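Local coordinates for protein glutamine synthetase (Streptomyces coelicolor, PDB 4BAX) that belongs to the glutamine synthetase family and pairs an N-terminal beta-grasp domain with a larger catalytic domain in an assembly of ten chains, at residues A[81-84]-A[89-92]; A[6-11]-A[59-64]; A[19-24]-A[46-51]. One frame throughout, in Å; residues are numbered along the deposited sequence.

Contact 1: residues A[81-84]-A[89-92]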
loop_
_atom_site.group_PDB
_atom_site.type_symbol
_atom_site.label_atom_id
_atom_site.label_comp_id
_atom_site.label_asym_id
_atom_site.label_seq_id
_atom_site.Cartn_x
_atom_site.Cartn_y
_atom_site.Cartn_z
ATOM N N VAL A 81 13.660 -46.988 2.780
ATOM C CA VAL A 81 13.113 -47.074 4.127
ATOM C C VAL A 81 12.914 -48.538 4.487
ATOM O O VAL A 81 12.321 -49.319 3.723
ATOM C CB VAL A 81 11.783 -46.284 4.254
ATOM C CG1 VAL A 81 11.244 -46.330 5.676
ATOM C CG2 VAL A 81 11.994 -44.836 3.822
ATOM N N LEU A 82 13.406 -48.899 5.668
ATOM C CA LEU A 82 13.316 -50.271 6.120
ATOM C C LEU A 82 12.605 -50.343 7.447
ATOM O O LEU A 82 12.626 -49.383 8.225
ATOM C CB LEU A 82 14.706 -50.871 6.288
ATOM C CG LEU A 82 15.633 -50.726 5.088
ATOM C CD1 LEU A 82 16.936 -51.433 5.426
ATOM C CD2 LEU A 82 15.009 -51.254 3.795
ATOM N N ASP A 83 12.032 -51.518 7.712
ATOM C CA ASP A 83 11.484 -51.831 9.016
ATOM C C ASP A 83 12.681 -52.073 9.924
ATOM O O ASP A 83 13.805 -52.210 9.431
ATOM C CB ASP A 83 10.617 -53.098 8.923
ATOM C CG ASP A 83 9.175 -52.816 8.442
ATOM O OD1 ASP A 83 8.612 -51.750 8.786
ATOM O OD2 ASP A 83 8.592 -53.677 7.735
ATOM N N THR A 84 12.441 -52.166 11.232
ATOM C CA THR A 84 13.517 -52.371 12.224
ATOM C C THR A 84 14.269 -53.698 12.036
ATOM O O THR A 84 15.406 -53.846 12.473
ATOM C CB THR A 84 12.974 -52.276 13.674
ATOM O OG1 THR A 84 11.864 -53.170 13.824
ATOM C CG2 THR A 84 12.488 -50.862 13.960
ATOM N N HIS A 89 10.240 -51.475 4.126
ATOM C CA HIS A 89 9.013 -50.915 4.668
ATOM C C HIS A 89 7.989 -51.000 3.531
ATOM O O HIS A 89 8.383 -51.036 2.363
ATOM C CB HIS A 89 9.276 -49.463 5.086
ATOM C CG HIS A 89 8.132 -48.820 5.804
ATOM N ND1 HIS A 89 7.054 -48.273 5.134
ATOM C CD2 HIS A 89 7.899 -48.620 7.124
ATOM C CE1 HIS A 89 6.200 -47.777 6.011
ATOM N NE2 HIS A 89 6.689 -47.975 7.225
ATOM N N PRO A 90 6.681 -51.059 3.853
ATOM C CA PRO A 90 5.646 -51.135 2.805
ATOM C C PRO A 90 5.682 -49.955 1.818
ATOM O O PRO A 90 5.369 -50.133 0.640
ATOM C CB PRO A 90 4.349 -51.121 3.610
ATOM C CG PRO A 90 4.710 -51.796 4.885
ATOM C CD PRO A 90 6.132 -51.374 5.182
ATOM N N SER A 91 6.086 -48.778 2.287
ATOM C CA SER A 91 6.226 -47.615 1.420
ATOM C C SER A 91 7.360 -47.778 0.410
ATOM O O SER A 91 7.369 -47.093 -0.618
ATOM C CB SER A 91 6.424 -46.344 2.243
ATOM O OG SER A 91 7.391 -46.557 3.250
ATOM N N ASN A 92 8.322 -48.657 0.708
ATOM C CA ASN A 92 9.498 -48.836 -0.150
ATOM C C ASN A 92 9.113 -49.422 -1.510
ATOM O O ASN A 92 8.597 -50.529 -1.566
ATOM C CB ASN A 92 10.517 -49.720 0.569
ATOM C CG ASN A 92 11.842 -49.857 -0.180
ATOM O OD1 ASN A 92 11.902 -49.795 -1.413
ATOM N ND2 ASN A 92 12.907 -50.088 0.570
#
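V81 CG1 and H89 CG both stand anti to their backbone N atoms (chi1 -178° and -173°). With these torsions the two side chains lie alongside each other and point the same way. V81 CG1 rests against H89 CB at 3.7 Å. Beside this apolar touch, V81 O takes two N-H groups. The backbone N of H89 donates to V81 O over 3.0 Å in a nearly straight bond. N92 ND2 donates to V81 O over 3.3 Å from the other face of the carbonyl plane, standing above that plane. ND2 also bonds to E80 OE1. One peptide oxygen thus ties together both ends of the type I turn H89 to N92. The D83 side chain crosses that of H89 at about a right angle; D83 OD1 lies 3.6 Å from H89 CD2, the carboxylate and ring planes 53° apart. Within the turn, the backbone N of S91 donates to H89 ND1 in the ring plane (3.0 Å), which helps fix the ring's rotation. H89 NE2 bonds to Q49 O.

The contact lies where strand 75-82 of the beta-grasp sheet hands over to helix 94-103. N92 OD1 caps A95 N at the start of that helix, while L82 pairs with V58 of strand 56-66.

Contact 2: residues A[6-11]-A[59-64]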
loop_
_atom_site.group_PDB
_atom_site.type_symbol
_atom_site.label_atom_id
_atom_site.label_comp_id
_atom_site.label_asym_id
_atom_site.label_seq_id
_atom_site.Cartn_x
_atom_site.Cartn_y
_atom_site.Cartn_z
ATOM N N ALA A 6 25.822 -34.318 5.655
ATOM C CA ALA A 6 25.148 -35.283 4.793
ATOM C C ALA A 6 23.634 -35.090 4.883
ATOM O O ALA A 6 23.042 -35.172 5.966
ATOM C CB ALA A 6 25.525 -36.697 5.189
ATOM N N GLU A 7 23.004 -34.829 3.740
ATOM C CA GLU A 7 21.553 -34.660 3.714
ATOM C C GLU A 7 20.866 -35.960 3.327
ATOM O O GLU A 7 20.932 -36.399 2.171
ATOM C CB GLU A 7 21.160 -33.558 2.734
ATOM C CG GLU A 7 19.694 -33.098 2.850
ATOM C CD GLU A 7 19.404 -32.214 4.066
ATOM O OE1 GLU A 7 20.340 -31.868 4.818
ATOM O OE2 GLU A 7 18.221 -31.890 4.295
ATOM N N TYR A 8 20.186 -36.556 4.304
ATOM C CA TYR A 8 19.514 -37.827 4.096
ATOM C C TYR A 8 18.121 -37.549 3.576
ATOM O O TYR A 8 17.333 -36.856 4.220
ATOM C CB TYR A 8 19.438 -38.627 5.388
ATOM C CG TYR A 8 20.684 -39.421 5.714
ATOM C CD1 TYR A 8 21.944 -38.822 5.700
ATOM C CD2 TYR A 8 20.608 -40.761 6.074
ATOM C CE1 TYR A 8 23.087 -39.543 6.025
ATOM C CE2 TYR A 8 21.765 -41.497 6.394
ATOM C CZ TYR A 8 22.998 -40.883 6.370
ATOM O OH TYR A 8 24.140 -41.615 6.695
ATOM N N ILE A 9 17.850 -38.070 2.392
ATOM C CA ILE A 9 16.619 -37.817 1.676
ATOM C C ILE A 9 15.884 -39.130 1.509
ATOM O O ILE A 9 16.497 -40.158 1.176
ATOM C CB ILE A 9 16.912 -37.151 0.286
ATOM C CG1 ILE A 9 17.513 -35.749 0.509
ATOM C CG2 ILE A 9 15.677 -37.043 -0.593
ATOM C CD1 ILE A 9 18.419 -35.218 -0.641
ATOM N N TRP A 10 14.584 -39.123 1.766
ATOM C CA TRP A 10 13.820 -40.336 1.533
ATOM C C TRP A 10 12.413 -40.008 1.051
ATOM O O TRP A 10 12.039 -38.837 1.011
ATOM C CB TRP A 10 13.811 -41.265 2.756
ATOM C CG TRP A 10 12.948 -40.805 3.915
ATOM C CD1 TRP A 10 11.677 -41.223 4.200
ATOM C CD2 TRP A 10 13.303 -39.874 4.951
ATOM N NE1 TRP A 10 11.217 -40.605 5.343
ATOM C CE2 TRP A 10 12.191 -39.774 5.824
ATOM C CE3 TRP A 10 14.441 -39.108 5.220
ATOM C CZ2 TRP A 10 12.189 -38.944 6.950
ATOM C CZ3 TRP A 10 14.436 -38.275 6.349
ATOM C CH2 TRP A 10 13.320 -38.206 7.197
ATOM N N ILE A 11 11.674 -41.040 0.638
ATOM C CA ILE A 11 10.295 -40.915 0.186
ATOM C C ILE A 11 9.383 -41.528 1.243
ATOM O O ILE A 11 9.644 -42.622 1.737
ATOM C CB ILE A 11 10.103 -41.591 -1.167
ATOM C CG1 ILE A 11 10.817 -40.774 -2.241
ATOM C CG2 ILE A 11 8.629 -41.692 -1.543
ATOM C CD1 ILE A 11 11.944 -41.516 -2.879
ATOM N N LEU A 59 16.737 -45.754 7.784
ATOM C CA LEU A 59 17.213 -45.149 6.558
ATOM C C LEU A 59 18.451 -45.874 6.070
ATOM O O LEU A 59 19.442 -45.997 6.828
ATOM C CB LEU A 59 17.530 -43.678 6.806
ATOM C CG LEU A 59 16.254 -42.851 7.041
ATOM C CD1 LEU A 59 16.541 -41.389 7.437
ATOM C CD2 LEU A 59 15.324 -42.931 5.825
ATOM N N LYS A 60 18.376 -46.415 4.860
ATOM C CA LYS A 60 19.512 -47.094 4.295
ATOM C C LYS A 60 19.935 -46.400 2.997
ATOM O O LYS A 60 19.172 -46.392 2.039
ATOM C CB LYS A 60 19.155 -48.552 4.011
ATOM C CG LYS A 60 20.295 -49.376 3.507
ATOM C CD LYS A 60 19.735 -50.724 3.076
ATOM C CE LYS A 60 20.814 -51.625 2.508
ATOM N NZ LYS A 60 21.855 -51.792 3.567
ATOM N N PRO A 61 21.153 -45.824 2.969
ATOM C CA PRO A 61 21.693 -45.108 1.800
ATOM C C PRO A 61 21.721 -46.010 0.565
ATOM O O PRO A 61 22.109 -47.179 0.677
ATOM C CB PRO A 61 23.131 -44.765 2.224
ATOM C CG PRO A 61 23.109 -44.768 3.726
ATOM C CD PRO A 61 21.981 -45.637 4.181
ATOM N N VAL A 62 21.255 -45.515 -0.579
ATOM C CA VAL A 62 21.316 -46.301 -1.811
ATOM C C VAL A 62 22.036 -45.516 -2.899
ATOM O O VAL A 62 22.495 -46.079 -3.899
ATOM C CB VAL A 62 19.906 -46.754 -2.288
ATOM C CG1 VAL A 62 19.234 -47.581 -1.207
ATOM C CG2 VAL A 62 19.043 -45.552 -2.659
ATOM N N PHE A 63 22.079 -44.200 -2.719
ATOM C CA PHE A 63 22.700 -43.314 -3.692
ATOM C C PHE A 63 23.195 -42.072 -2.973
ATOM O O PHE A 63 22.535 -41.604 -2.048
ATOM C CB PHE A 63 21.706 -42.946 -4.792
ATOM C CG PHE A 63 22.237 -41.932 -5.778
ATOM C CD1 PHE A 63 22.939 -42.361 -6.899
ATOM C CD2 PHE A 63 22.025 -40.564 -5.604
ATOM C CE1 PHE A 63 23.439 -41.447 -7.830
ATOM C CE2 PHE A 63 22.516 -39.642 -6.529
ATOM C CZ PHE A 63 23.223 -40.087 -7.646
ATOM N N SER A 64 24.320 -41.516 -3.431
ATOM C CA SER A 64 24.879 -40.283 -2.846
ATOM C C SER A 64 25.563 -39.428 -3.910
ATOM O O SER A 64 26.060 -39.944 -4.915
ATOM C CB SER A 64 25.843 -40.575 -1.690
ATOM O OG SER A 64 27.081 -41.076 -2.178
#
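The indole of W10 has L59 CD2 over one face. This methyl sits 3.5 Å above the ring plane, off centre, in a CH-pi contact with the five-membered ring. F42 also stacks with W10, and C142 of a second subunit packs on it. The phenol ring of Y8 meets the segment 59-64 differently. L59 CB lies at its edge, near the ring plane, 4.3 Å from Y8 CD2. A6 CB also lies at the edge of the Y8 ring, in its plane. P61 CG approaches Y8 CE2 obliquely at 4.4 Å, and W40 meets Y8 edge to face.

L59 carries most of the contact. Both its methyls touch the indole: CD2 is 3.7 Å from W10 CG, and CD1 is 3.8 Å from W10 CE3. The leucine crosses the tryptophan side chain at about a right angle. W10 has chi1 73°, which places CG between the backbone N and the carbonyl carbon, and from there the ring meets both methyls.

The segments belong to one five-stranded sheet of the beta-grasp domain but are not neighbours in it. Strand 75-82 runs between them. The axes of the short segments 6-11 and 59-64 approach to 8.4 Å, at 98°, and no hydrogen bond joins them.

The contact is apolar throughout, and the polar ends of the rings are served elsewhere. Y8 OH bonds to P38 O, and W10 NE1 makes a weak bond to Q49 OE1. The contact between the two segments thus rests on shape and burial rather than on directed bonds.

Contact 3: residues A[19-24]-A[46-51]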
loop_
_atom_site.group_PDB
_atom_site.type_symbol
_atom_site.label_atom_id
_atom_site.label_comp_id
_atom_site.label_asym_id
_atom_site.label_seq_id
_atom_site.Cartn_x
_atom_site.Cartn_y
_atom_site.Cartn_z
ATOM N N LYS A 19 5.720 -38.282 -0.635
ATOM C CA LYS A 19 6.489 -37.048 -0.554
ATOM C C LYS A 19 7.927 -37.271 -0.095
ATOM O O LYS A 19 8.251 -38.249 0.609
ATOM C CB LYS A 19 5.810 -36.072 0.399
ATOM C CG LYS A 19 4.309 -35.896 0.165
ATOM C CD LYS A 19 3.657 -35.118 1.314
ATOM C CE LYS A 19 4.422 -33.826 1.682
ATOM N NZ LYS A 19 4.171 -32.667 0.763
ATOM N N LEU A 20 8.790 -36.370 -0.540
ATOM C CA LEU A 20 10.182 -36.340 -0.122
ATOM C C LEU A 20 10.321 -35.832 1.317
ATOM O O LEU A 20 9.571 -34.965 1.751
ATOM C CB LEU A 20 11.024 -35.502 -1.064
ATOM C CG LEU A 20 11.234 -36.106 -2.434
ATOM C CD1 LEU A 20 11.388 -34.977 -3.434
ATOM C CD2 LEU A 20 12.466 -37.033 -2.427
ATOM N N ARG A 21 11.221 -36.442 2.070
ATOM C CA ARG A 21 11.591 -35.968 3.399
ATOM C C ARG A 21 13.123 -35.879 3.498
ATOM O O ARG A 21 13.867 -36.598 2.796
ATOM C CB ARG A 21 11.021 -36.857 4.506
ATOM C CG ARG A 21 9.545 -37.160 4.358
ATOM C CD ARG A 21 8.677 -35.978 4.743
ATOM N NE ARG A 21 7.272 -36.332 4.645
ATOM C CZ ARG A 21 6.316 -35.750 5.360
ATOM N NH1 ARG A 21 6.635 -34.795 6.238
ATOM N NH2 ARG A 21 5.049 -36.132 5.218
ATOM N N SER A 22 13.590 -34.969 4.341
ATOM C CA SER A 22 15.014 -34.829 4.523
ATOM C C SER A 22 15.401 -34.272 5.883
ATOM O O SER A 22 14.627 -33.537 6.520
ATOM C CB SER A 22 15.621 -34.003 3.387
ATOM O OG SER A 22 15.706 -32.641 3.743
ATOM N N LYS A 23 16.556 -34.742 6.359
ATOM C CA LYS A 23 17.271 -34.135 7.474
ATOM C C LYS A 23 18.795 -34.234 7.327
ATOM O O LYS A 23 19.326 -35.046 6.551
ATOM C CB LYS A 23 16.798 -34.683 8.821
ATOM C CG LYS A 23 16.604 -36.145 8.893
ATOM C CD LYS A 23 16.210 -36.543 10.294
ATOM C CE LYS A 23 15.952 -38.033 10.348
ATOM N NZ LYS A 23 16.456 -38.637 11.612
ATOM N N THR A 24 19.476 -33.422 8.129
ATOM C CA THR A 24 20.921 -33.271 8.088
ATOM C C THR A 24 21.628 -34.043 9.165
ATOM O O THR A 24 21.266 -33.965 10.354
ATOM C CB THR A 24 21.335 -31.789 8.237
ATOM O OG1 THR A 24 20.562 -30.958 7.356
ATOM C CG2 THR A 24 22.837 -31.610 8.017
ATOM N N SER A 46 5.024 -39.298 11.921
ATOM C CA SER A 46 5.034 -37.972 11.337
ATOM C C SER A 46 5.046 -37.971 9.803
ATOM O O SER A 46 4.781 -36.938 9.172
ATOM C CB SER A 46 6.244 -37.212 11.892
ATOM O OG SER A 46 6.223 -37.161 13.314
ATOM N N THR A 47 5.350 -39.124 9.207
ATOM C CA THR A 47 5.540 -39.200 7.752
ATOM C C THR A 47 4.569 -40.114 6.980
ATOM O O THR A 47 4.840 -40.448 5.821
ATOM C CB THR A 47 7.004 -39.572 7.379
ATOM O OG1 THR A 47 7.368 -40.802 8.021
ATOM C CG2 THR A 47 7.963 -38.475 7.824
ATOM N N ASN A 48 3.472 -40.535 7.614
ATOM C CA ASN A 48 2.467 -41.401 6.964
ATOM C C ASN A 48 3.040 -42.795 6.676
ATOM O O ASN A 48 2.534 -43.550 5.844
ATOM C CB ASN A 48 1.926 -40.739 5.685
ATOM C CG ASN A 48 1.140 -39.464 5.974
ATOM O OD1 ASN A 48 0.445 -39.368 6.983
ATOM N ND2 ASN A 48 1.322 -38.447 5.131
ATOM N N GLN A 49 4.119 -43.094 7.389
ATOM C CA GLN A 49 4.794 -44.384 7.378
ATOM C C GLN A 49 4.549 -45.035 8.720
ATOM O O GLN A 49 5.264 -45.939 9.162
ATOM C CB GLN A 49 6.267 -44.167 7.088
ATOM C CG GLN A 49 6.486 -43.788 5.644
ATOM C CD GLN A 49 7.868 -43.279 5.384
ATOM O OE1 GLN A 49 8.401 -42.503 6.174
ATOM N NE2 GLN A 49 8.468 -43.713 4.285
ATOM N N ALA A 50 3.537 -44.498 9.383
ATOM C CA ALA A 50 2.904 -45.103 10.527
ATOM C C ALA A 50 1.531 -44.442 10.640
ATOM O O ALA A 50 0.521 -45.029 10.247
ATOM C CB ALA A 50 3.714 -44.851 11.785
ATOM N N GLU A 51 1.523 -43.188 11.108
ATOM C CA GLU A 51 0.328 -42.509 11.629
ATOM C C GLU A 51 -0.292 -43.412 12.712
ATOM O O GLU A 51 -1.513 -43.489 12.881
ATOM C CB GLU A 51 -0.679 -42.122 10.514
ATOM C CG GLU A 51 -0.225 -41.067 9.475
ATOM C CD GLU A 51 0.148 -39.705 10.065
ATOM O OE1 GLU A 51 -0.385 -39.336 11.131
ATOM O OE2 GLU A 51 0.980 -38.994 9.465
#
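T47 OG1 bonds to Q49 OE1 over 2.7 Å and also has G44 O as a partner, within the loop between strands 40-43 and 56-66 of the beta-grasp domain. The hydroxyl is tilted slightly from the carbonyl plane of Q49. This bond ties T47 to Q49 inside the loop, while the other branch of T47 faces R21 of strand 20-28.

T47 CG2 lies over one face of the R21 guanidinium, offset toward its rim. It also touches the aliphatic part of the chain, at 4.0 Å from R21 CG. A bend at chi2 (-76°) folds the R21 chain, which brings CG, CD and NE all near T47 CG2. The two side chains run past one another in opposing senses. No hydrogen bond crosses between the segments. The approach of R21 NH2 to S46 O is long, at 4.0 Å.

R21 NE forms a salt bridge with D12 OD2, while R21 NH1 and NH2 bond to Y141 O and G138 O of a second subunit. T24 pairs antiparallel with a strand of that subunit, extending the sheet. Within the chain, the approach of T47 CG2 to R21 NE is 3.9 Å.

All three contacts touch the same five-stranded sheet. Contact 2 is buried and wholly apolar. Contacts 1 and 3 are partly buried and lay loops against strands. Contact 1 does this through hydrogen bonds to one carbonyl. Contact 3 does it through a methyl over an arginine, which is paired with D12 and hydrogen-bonded to carbonyls of a second subunit. Q49 of contact 3 bridges all three: it bonds to H89 and S91 of contact 1 and takes a weak bond from W10 of contact 2. V81 CG2 packs on W10 CD1, so contacts 1 and 2 also touch. E7 bonds to S22 and T24, tying strand 3-11 of contact 2 to strand 20-28 of contact 3.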